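Local coordinates for protein DNA polymerase (Bacillus phage phi29, PDB 2PY5) that replicates the viral genome by protein-primed, processive, strand-displacing DNA synthesis and proofreads its product with a 3'-5' exonuclease, at residues F[26-40]-F[166-178]. The protein carries 2 engineered substitutions. Numbering follows the deposited sequence.
Sequences AYGYMNIEDHSEYKI and IKNDIQIIAEALL
Met30 lies across the flank of Gln171, its SD 3.6 Å from Gln171 CB, while its CB rests on CG1 and CD1 of Ile170. With CG anti to the backbone N (chi1 177°) the thioether runs out to the helix, and the bend at chi3 (-77°) turns CE back over Gln171 CB. Ile170 pushes CD1 against the backbone of Gly28 and Tyr29; with no side chain on Gly28, this CD1 and CG2 of Ile166 can approach the strand backbone, which probably helps helix 160-182 sit close. Toward the start of the helix segment, Ile40 and Ala26 pack on the two branches of Ile166: CG1 of Ile40 on CG2, and CB of Ala26 tightly on CD1, at 3.5 Å.

At the other end, Ile32 spreads its branches, CD1 to CD1 of Leu177 (3.8 Å) and CG2 to CB of Leu178. The His35 imidazole settles obliquely on Ala174 and on CG of Glu175, and its NE2 gives Ile32 O a weak, bent hydrogen bond (2.7 Å, 119°) that at most helps orient the ring.

Lys167, fully extended, crosses Tyr38 at about a right angle, CE over one ring face 3.9 Å from the centroid in a CH-pi contact; NZ donates weakly to Tyr38 OH, which also bonds Tyr163. Further out, an Asx turn at Asp34 shapes the hairpin, and strand 8-15 pairs with strand 24-31.

In this helix-on-sheet packing of the exonuclease domain, apolar contacts dominate and polar bonds are marginal. The sheet's edge hairpin meets the helix carrying Asp169, a magnesium ligand; Ile166 touches Glu14 and Ile170 the engineered Ala12, both positions essential for 3'-5' exonucleolysis, so the apolar layer directly adjoins the active site.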
ATOM      1  N   ALA F  26     -26.719  -5.422  10.962  1.00 29.72           N
ATOM      2  CA  ALA F  26     -26.056  -6.151  12.042  1.00 29.22           C
ATOM      3  C   ALA F  26     -24.800  -5.432  12.494  1.00 29.71           C
ATOM      4  O   ALA F  26     -24.132  -4.789  11.695  1.00 30.20           O
ATOM      5  CB  ALA F  26     -25.704  -7.575  11.613  1.00 29.78           C
ATOM      6  N   TYR F  27     -24.513  -5.518  13.794  1.00 29.54           N
ATOM      7  CA  TYR F  27     -23.227  -5.104  14.339  1.00 32.26           C
ATOM      8  C   TYR F  27     -22.659  -6.240  15.173  1.00 29.72           C
ATOM      9  O   TYR F  27     -23.395  -7.096  15.672  1.00 30.42           O
ATOM     10  CB  TYR F  27     -23.362  -3.857  15.221  1.00 32.01           C
ATOM     11  CG  TYR F  27     -24.024  -4.105  16.577  1.00 31.28           C
ATOM     12  CD1 TYR F  27     -23.299  -4.624  17.659  1.00 30.84           C
ATOM     13  CD2 TYR F  27     -25.376  -3.836  16.778  1.00 31.30           C
ATOM     14  CE1 TYR F  27     -23.912  -4.850  18.904  1.00 32.19           C
ATOM     15  CE2 TYR F  27     -25.977  -4.050  18.015  1.00 31.26           C
ATOM     16  CZ  TYR F  27     -25.232  -4.567  19.074  1.00 32.19           C
ATOM     17  OH  TYR F  27     -25.826  -4.799  20.306  1.00 33.44           O
ATOM     18  N   GLY F  28     -21.344  -6.210  15.356  1.00 28.91           N
ATOM     19  CA  GLY F  28     -20.679  -7.088  16.300  1.00 29.78           C
ATOM     20  C   GLY F  28     -19.555  -6.312  16.939  1.00 29.09           C
ATOM     21  O   GLY F  28     -18.906  -5.488  16.279  1.00 30.24           O
ATOM     22  N   TYR F  29     -19.339  -6.557  18.228  1.00 30.14           N
ATOM     23  CA  TYR F  29     -18.106  -6.148  18.915  1.00 29.82           C
ATOM     24  C   TYR F  29     -17.537  -7.280  19.737  1.00 29.77           C
ATOM     25  O   TYR F  29     -18.267  -8.110  20.222  1.00 29.46           O
ATOM     26  CB  TYR F  29     -18.300  -4.885  19.775  1.00 31.20           C
ATOM     27  CG  TYR F  29     -19.204  -5.013  20.985  1.00 32.23           C
ATOM     28  CD1 TYR F  29     -18.769  -5.669  22.154  1.00 33.26           C
ATOM     29  CD2 TYR F  29     -20.471  -4.450  20.985  1.00 33.74           C
ATOM     30  CE1 TYR F  29     -19.588  -5.776  23.272  1.00 33.88           C
ATOM     31  CE2 TYR F  29     -21.295  -4.550  22.101  1.00 32.12           C
ATOM     32  CZ  TYR F  29     -20.836  -5.209  23.250  1.00 33.17           C
ATOM     33  OH  TYR F  29     -21.640  -5.327  24.365  1.00 36.10           O
ATOM     34  N   MET F  30     -16.209  -7.303  19.869  1.00 29.49           N
ATOM     35  CA  MET F  30     -15.516  -8.347  20.618  1.00 30.51           C
ATOM     36  C   MET F  30     -14.281  -7.733  21.280  1.00 30.43           C
ATOM     37  O   MET F  30     -13.482  -7.094  20.617  1.00 31.58           O
ATOM     38  CB  MET F  30     -15.104  -9.505  19.696  1.00 31.77           C
ATOM     39  CG  MET F  30     -14.318 -10.595  20.408  1.00 32.89           C
ATOM     40  SD  MET F  30     -13.993 -12.066  19.419  1.00 34.10           S
ATOM     41  CE  MET F  30     -15.574 -12.885  19.483  1.00 33.32           C
ATOM     42  N   ASN F  31     -14.145  -7.963  22.595  1.00 30.32           N
ATOM     43  CA  ASN F  31     -13.011  -7.483  23.393  1.00 31.45           C
ATOM     44  C   ASN F  31     -11.748  -8.203  22.894  1.00 32.72           C
ATOM     45  O   ASN F  31     -11.674  -9.423  22.923  1.00 31.33           O
ATOM     46  CB  ASN F  31     -13.321  -7.789  24.858  1.00 32.02           C
ATOM     47  CG  ASN F  31     -12.321  -7.206  25.843  1.00 30.29           C
ATOM     48  OD1 ASN F  31     -12.677  -6.923  26.997  1.00 36.51           O
ATOM     49  ND2 ASN F  31     -11.099  -7.061  25.434  1.00 29.59           N
ATOM     50  N   ILE F  32     -10.794  -7.418  22.403  1.00 33.32           N
ATOM     51  CA  ILE F  32      -9.557  -7.927  21.797  1.00 34.83           C
ATOM     52  C   ILE F  32      -8.715  -8.713  22.796  1.00 36.94           C
ATOM     53  O   ILE F  32      -8.005  -9.662  22.422  1.00 36.54           O
ATOM     54  CB  ILE F  32      -8.756  -6.743  21.190  1.00 35.69           C
ATOM     55  CG1 ILE F  32      -9.477  -6.226  19.949  1.00 35.38           C
ATOM     56  CG2 ILE F  32      -7.314  -7.130  20.818  1.00 34.53           C
ATOM     57  CD1 ILE F  32      -8.923  -4.902  19.406  1.00 38.42           C
ATOM     58  N   GLU F  33      -8.811  -8.327  24.063  1.00 34.94           N
ATOM     59  CA  GLU F  33      -8.073  -8.995  25.141  1.00 39.84           C
ATOM     60  C   GLU F  33      -8.803 -10.215  25.682  1.00 39.54           C
ATOM     61  O   GLU F  33      -8.161 -11.139  26.161  1.00 42.84           O
ATOM     62  CB  GLU F  33      -7.784  -8.013  26.283  1.00 40.37           C
ATOM     63  CG  GLU F  33      -6.962  -6.805  25.851  1.00 44.36           C
ATOM     64  CD  GLU F  33      -6.672  -5.859  27.002  1.00 46.45           C
ATOM     65  OE1 GLU F  33      -7.633  -5.263  27.535  1.00 49.23           O
ATOM     66  OE2 GLU F  33      -5.481  -5.716  27.373  1.00 51.22           O
ATOM     67  N   ASP F  34     -10.136 -10.214  25.616  1.00 37.49           N
ATOM     68  CA  ASP F  34     -10.960 -11.303  26.122  1.00 37.68           C
ATOM     69  C   ASP F  34     -12.022 -11.641  25.094  1.00 37.98           C
ATOM     70  O   ASP F  34     -13.144 -11.107  25.130  1.00 36.30           O
ATOM     71  CB  ASP F  34     -11.617 -10.913  27.454  1.00 38.03           C
ATOM     72  CG  ASP F  34     -12.577 -11.977  27.978  1.00 40.70           C
ATOM     73  OD1 ASP F  34     -12.539 -13.135  27.493  1.00 39.97           O
ATOM     74  OD2 ASP F  34     -13.380 -11.651  28.874  1.00 38.73           O
ATOM     75  N   HIS F  35     -11.674 -12.553  24.189  1.00 37.72           N
ATOM     76  CA  HIS F  35     -12.532 -12.857  23.044  1.00 40.81           C
ATOM     77  C   HIS F  35     -13.849 -13.510  23.474  1.00 38.77           C
ATOM     78  O   HIS F  35     -14.709 -13.761  22.640  1.00 44.59           O
ATOM     79  CB  HIS F  35     -11.790 -13.710  21.981  1.00 36.76           C
ATOM     80  CG  HIS F  35     -10.504 -13.105  21.497  1.00 36.11           C
ATOM     81  ND1 HIS F  35      -9.509 -13.857  20.912  1.00 37.52           N
ATOM     82  CD2 HIS F  35     -10.035 -11.836  21.540  1.00 39.46           C
ATOM     83  CE1 HIS F  35      -8.486 -13.075  20.606  1.00 38.59           C
ATOM     84  NE2 HIS F  35      -8.779 -11.842  20.976  1.00 39.88           N
ATOM     85  N   SER F  36     -14.019 -13.765  24.776  1.00 40.87           N
ATOM     86  CA  SER F  36     -15.282 -14.269  25.316  1.00 39.57           C
ATOM     87  C   SER F  36     -16.330 -13.168  25.546  1.00 38.84           C
ATOM     88  O   SER F  36     -17.521 -13.462  25.651  1.00 41.47           O
ATOM     89  CB  SER F  36     -15.045 -15.050  26.629  1.00 41.78           C
ATOM     90  OG  SER F  36     -14.959 -14.190  27.759  1.00 41.04           O
ATOM     91  N   GLU F  37     -15.886 -11.911  25.635  1.00 37.41           N
ATOM     92  CA  GLU F  37     -16.796 -10.772  25.791  1.00 35.05           C
ATOM     93  C   GLU F  37     -17.130 -10.204  24.418  1.00 34.37           C
ATOM     94  O   GLU F  37     -16.292  -9.547  23.778  1.00 34.79           O
ATOM     95  CB  GLU F  37     -16.165  -9.662  26.637  1.00 35.88           C
ATOM     96  CG  GLU F  37     -17.113  -8.495  26.883  1.00 37.02           C
ATOM     97  CD  GLU F  37     -16.422  -7.222  27.300  1.00 39.58           C
ATOM     98  OE1 GLU F  37     -15.306  -7.290  27.870  1.00 42.65           O
ATOM     99  OE2 GLU F  37     -17.015  -6.145  27.074  1.00 41.77           O
ATOM    100  N   TYR F  38     -18.351 -10.463  23.968  1.00 32.30           N
ATOM    101  CA  TYR F  38     -18.755 -10.045  22.644  1.00 31.03           C
ATOM    102  C   TYR F  38     -20.269  -9.916  22.565  1.00 28.25           C
ATOM    103  O   TYR F  38     -20.992 -10.473  23.383  1.00 30.72           O
ATOM    104  CB  TYR F  38     -18.219 -11.030  21.592  1.00 32.66           C
ATOM    105  CG  TYR F  38     -19.078 -12.252  21.414  1.00 33.87           C
ATOM    106  CD1 TYR F  38     -20.014 -12.308  20.394  1.00 34.93           C
ATOM    107  CD2 TYR F  38     -18.975 -13.327  22.269  1.00 38.88           C
ATOM    108  CE1 TYR F  38     -20.810 -13.388  20.217  1.00 36.63           C
ATOM    109  CE2 TYR F  38     -19.780 -14.435  22.104  1.00 37.11           C
ATOM    110  CZ  TYR F  38     -20.704 -14.453  21.073  1.00 36.65           C
ATOM    111  OH  TYR F  38     -21.520 -15.546  20.887  1.00 39.00           O
ATOM    112  N   LYS F  39     -20.730  -9.163  21.576  1.00 28.84           N
ATOM    113  CA  LYS F  39     -22.152  -9.030  21.340  1.00 29.03           C
ATOM    114  C   LYS F  39     -22.425  -8.765  19.868  1.00 29.65           C
ATOM    115  O   LYS F  39     -21.708  -8.001  19.216  1.00 30.50           O
ATOM    116  CB  LYS F  39     -22.739  -7.910  22.195  1.00 31.10           C
ATOM    117  CG  LYS F  39     -24.275  -7.838  22.078  1.00 35.89           C
ATOM    118  CD  LYS F  39     -24.955  -7.086  23.208  1.00 39.80           C
ATOM    119  CE  LYS F  39     -26.476  -6.980  22.968  1.00 41.03           C
ATOM    120  NZ  LYS F  39     -27.215  -8.273  23.176  1.00 43.21           N
ATOM    121  N   ILE F  40     -23.448  -9.432  19.354  1.00 31.00           N
ATOM    122  CA  ILE F  40     -23.954  -9.191  18.009  1.00 31.76           C
ATOM    123  C   ILE F  40     -25.430  -8.818  18.104  1.00 30.45           C
ATOM    124  O   ILE F  40     -26.200  -9.471  18.816  1.00 31.46           O
ATOM    125  CB  ILE F  40     -23.747 -10.436  17.125  1.00 32.49           C
ATOM    126  CG1 ILE F  40     -22.247 -10.644  16.880  1.00 33.41           C
ATOM    127  CG2 ILE F  40     -24.503 -10.311  15.797  1.00 32.19           C
ATOM    128  CD1 ILE F  40     -21.888 -12.028  16.428  1.00 32.36           C
ATOM    129  N   ILE F 166     -20.382 -13.102  11.282  1.00 33.72           N
ATOM    130  CA  ILE F 166     -20.057 -11.835  11.917  1.00 32.63           C
ATOM    131  C   ILE F 166     -19.094 -12.065  13.087  1.00 32.52           C
ATOM    132  O   ILE F 166     -18.092 -11.358  13.232  1.00 33.53           O
ATOM    133  CB  ILE F 166     -21.350 -11.096  12.394  1.00 33.02           C
ATOM    134  CG1 ILE F 166     -22.236 -10.742  11.189  1.00 33.66           C
ATOM    135  CG2 ILE F 166     -20.982  -9.828  13.200  1.00 35.69           C
ATOM    136  CD1 ILE F 166     -23.703 -10.438  11.557  1.00 33.62           C
ATOM    137  N   LYS F 167     -19.385 -13.069  13.902  1.00 31.20           N
ATOM    138  CA  LYS F 167     -18.529 -13.425  15.020  1.00 33.03           C
ATOM    139  C   LYS F 167     -17.125 -13.812  14.538  1.00 32.63           C
ATOM    140  O   LYS F 167     -16.119 -13.439  15.150  1.00 32.51           O
ATOM    141  CB  LYS F 167     -19.137 -14.586  15.806  1.00 34.25           C
ATOM    142  CG  LYS F 167     -18.476 -14.809  17.142  1.00 35.38           C
ATOM    143  CD  LYS F 167     -19.107 -15.945  17.870  1.00 37.79           C
ATOM    144  CE  LYS F 167     -18.381 -16.228  19.161  1.00 38.45           C
ATOM    145  NZ  LYS F 167     -19.015 -17.339  19.915  1.00 42.18           N
ATOM    146  N   ASN F 168     -17.060 -14.552  13.439  1.00 32.79           N
ATOM    147  CA  ASN F 168     -15.769 -14.975  12.878  1.00 32.85           C
ATOM    148  C   ASN F 168     -14.984 -13.763  12.380  1.00 32.95           C
ATOM    149  O   ASN F 168     -13.773 -13.643  12.638  1.00 34.01           O
ATOM    150  CB  ASN F 168     -15.990 -15.976  11.742  1.00 33.72           C
ATOM    151  CG  ASN F 168     -14.700 -16.458  11.124  1.00 38.40           C
ATOM    152  OD1 ASN F 168     -14.557 -16.472   9.897  1.00 40.34           O
ATOM    153  ND2 ASN F 168     -13.751 -16.872  11.965  1.00 38.17           N
ATOM    154  N   ASP F 169     -15.657 -12.867  11.660  1.00 32.86           N
ATOM    155  CA  ASP F 169     -15.001 -11.648  11.159  1.00 33.48           C
ATOM    156  C   ASP F 169     -14.379 -10.827  12.273  1.00 31.64           C
ATOM    157  O   ASP F 169     -13.210 -10.439  12.180  1.00 33.48           O
ATOM    158  CB  ASP F 169     -15.975 -10.747  10.401  1.00 38.33           C
ATOM    159  CG  ASP F 169     -16.262 -11.226   9.003  1.00 44.18           C
ATOM    160  OD1 ASP F 169     -15.688 -12.249   8.577  1.00 48.06           O
ATOM    161  OD2 ASP F 169     -17.074 -10.557   8.323  1.00 50.70           O
ATOM    162  N   ILE F 170     -15.147 -10.539  13.321  1.00 31.47           N
ATOM    163  CA  ILE F 170     -14.606  -9.720  14.419  1.00 31.40           C
ATOM    164  C   ILE F 170     -13.540 -10.479  15.221  1.00 31.37           C
ATOM    165  O   ILE F 170     -12.613  -9.875  15.732  1.00 30.29           O
ATOM    166  CB  ILE F 170     -15.713  -9.133  15.341  1.00 31.40           C
ATOM    167  CG1 ILE F 170     -16.483 -10.224  16.117  1.00 32.17           C
ATOM    168  CG2 ILE F 170     -16.664  -8.268  14.499  1.00 31.88           C
ATOM    169  CD1 ILE F 170     -17.682  -9.663  16.912  1.00 32.46           C
ATOM    170  N   GLN F 171     -13.640 -11.804  15.300  1.00 29.53           N
ATOM    171  CA  GLN F 171     -12.671 -12.585  16.064  1.00 30.76           C
ATOM    172  C   GLN F 171     -11.346 -12.700  15.318  1.00 31.43           C
ATOM    173  O   GLN F 171     -10.299 -12.729  15.950  1.00 29.72           O
ATOM    174  CB  GLN F 171     -13.220 -13.975  16.417  1.00 30.82           C
ATOM    175  CG  GLN F 171     -12.258 -14.777  17.295  1.00 31.92           C
ATOM    176  CD  GLN F 171     -12.865 -16.013  17.930  1.00 33.84           C
ATOM    177  OE1 GLN F 171     -12.145 -16.942  18.303  1.00 39.30           O
ATOM    178  NE2 GLN F 171     -14.175 -16.027  18.073  1.00 33.92           N
ATOM    179  N   ILE F 172     -11.386 -12.782  13.988  1.00 29.57           N
ATOM    180  CA  ILE F 172     -10.135 -12.804  13.201  1.00 29.71           C
ATOM    181  C   ILE F 172      -9.323 -11.534  13.493  1.00 30.37           C
ATOM    182  O   ILE F 172      -8.122 -11.608  13.800  1.00 29.36           O
ATOM    183  CB  ILE F 172     -10.411 -12.910  11.692  1.00 31.61           C
ATOM    184  CG1 ILE F 172     -10.873 -14.324  11.339  1.00 31.06           C
ATOM    185  CG2 ILE F 172      -9.140 -12.541  10.874  1.00 31.07           C
ATOM    186  CD1 ILE F 172     -11.634 -14.399  10.034  1.00 31.41           C
ATOM    187  N   ILE F 173      -9.975 -10.378  13.394  1.00 30.99           N
ATOM    188  CA  ILE F 173      -9.295  -9.107  13.639  1.00 29.87           C
ATOM    189  C   ILE F 173      -8.884  -8.974  15.128  1.00 30.66           C
ATOM    190  O   ILE F 173      -7.785  -8.519  15.420  1.00 30.69           O
ATOM    191  CB  ILE F 173     -10.122  -7.908  13.142  1.00 31.87           C
ATOM    192  CG1 ILE F 173     -10.258  -7.945  11.606  1.00 32.91           C
ATOM    193  CG2 ILE F 173      -9.483  -6.599  13.593  1.00 31.40           C
ATOM    194  CD1 ILE F 173      -8.915  -7.961  10.817  1.00 33.56           C
ATOM    195  N   ALA F 174      -9.732  -9.420  16.052  1.00 29.88           N
ATOM    196  CA  ALA F 174      -9.331  -9.446  17.469  1.00 28.59           C
ATOM    197  C   ALA F 174      -8.076 -10.276  17.697  1.00 28.80           C
ATOM    198  O   ALA F 174      -7.173  -9.858  18.418  1.00 30.47           O
ATOM    199  CB  ALA F 174     -10.466  -9.973  18.354  1.00 28.33           C
ATOM    200  N   GLU F 175      -8.028 -11.474  17.115  1.00 29.34           N
ATOM    201  CA  GLU F 175      -6.884 -12.368  17.300  1.00 29.17           C
ATOM    202  C   GLU F 175      -5.609 -11.770  16.700  1.00 28.62           C
ATOM    203  O   GLU F 175      -4.537 -11.835  17.303  1.00 28.09           O
ATOM    204  CB  GLU F 175      -7.170 -13.743  16.697  1.00 29.88           C
ATOM    205  CG  GLU F 175      -8.245 -14.538  17.485  1.00 30.85           C
ATOM    206  CD  GLU F 175      -8.638 -15.862  16.837  1.00 35.53           C
ATOM    207  OE1 GLU F 175      -8.341 -16.068  15.641  1.00 42.96           O
ATOM    208  OE2 GLU F 175      -9.242 -16.705  17.536  1.00 37.43           O
ATOM    209  N   ALA F 176      -5.734 -11.214  15.501  1.00 27.92           N
ATOM    210  CA  ALA F 176      -4.577 -10.655  14.800  1.00 28.33           C
ATOM    211  C   ALA F 176      -4.058  -9.410  15.518  1.00 28.46           C
ATOM    212  O   ALA F 176      -2.851  -9.268  15.703  1.00 27.72           O
ATOM    213  CB  ALA F 176      -4.910 -10.339  13.337  1.00 29.75           C
ATOM    214  N   LEU F 177      -4.965  -8.523  15.927  1.00 29.64           N
ATOM    215  CA  LEU F 177      -4.541  -7.320  16.644  1.00 28.14           C
ATOM    216  C   LEU F 177      -3.901  -7.648  17.985  1.00 26.86           C
ATOM    217  O   LEU F 177      -2.911  -7.029  18.361  1.00 28.31           O
ATOM    218  CB  LEU F 177      -5.691  -6.359  16.861  1.00 27.50           C
ATOM    219  CG  LEU F 177      -6.182  -5.636  15.622  1.00 26.97           C
ATOM    220  CD1 LEU F 177      -7.419  -4.846  15.966  1.00 30.37           C
ATOM    221  CD2 LEU F 177      -5.086  -4.706  15.078  1.00 29.13           C
ATOM    222  N   LEU F 178      -4.445  -8.627  18.700  1.00 27.85           N
ATOM    223  CA  LEU F 178      -3.852  -8.993  19.985  1.00 28.32           C
ATOM    224  C   LEU F 178      -2.405  -9.495  19.815  1.00 27.40           C
ATOM    225  O   LEU F 178      -1.498  -9.105  20.573  1.00 26.97           O
ATOM    226  CB  LEU F 178      -4.716 -10.022  20.720  1.00 28.79           C
ATOM    227  CG  LEU F 178      -4.218 -10.353  22.131  1.00 28.46           C
ATOM    228  CD1 LEU F 178      -4.160  -9.107  22.979  1.00 30.64           C
ATOM    229  CD2 LEU F 178      -5.096 -11.396  22.762  1.00 30.70           C
TER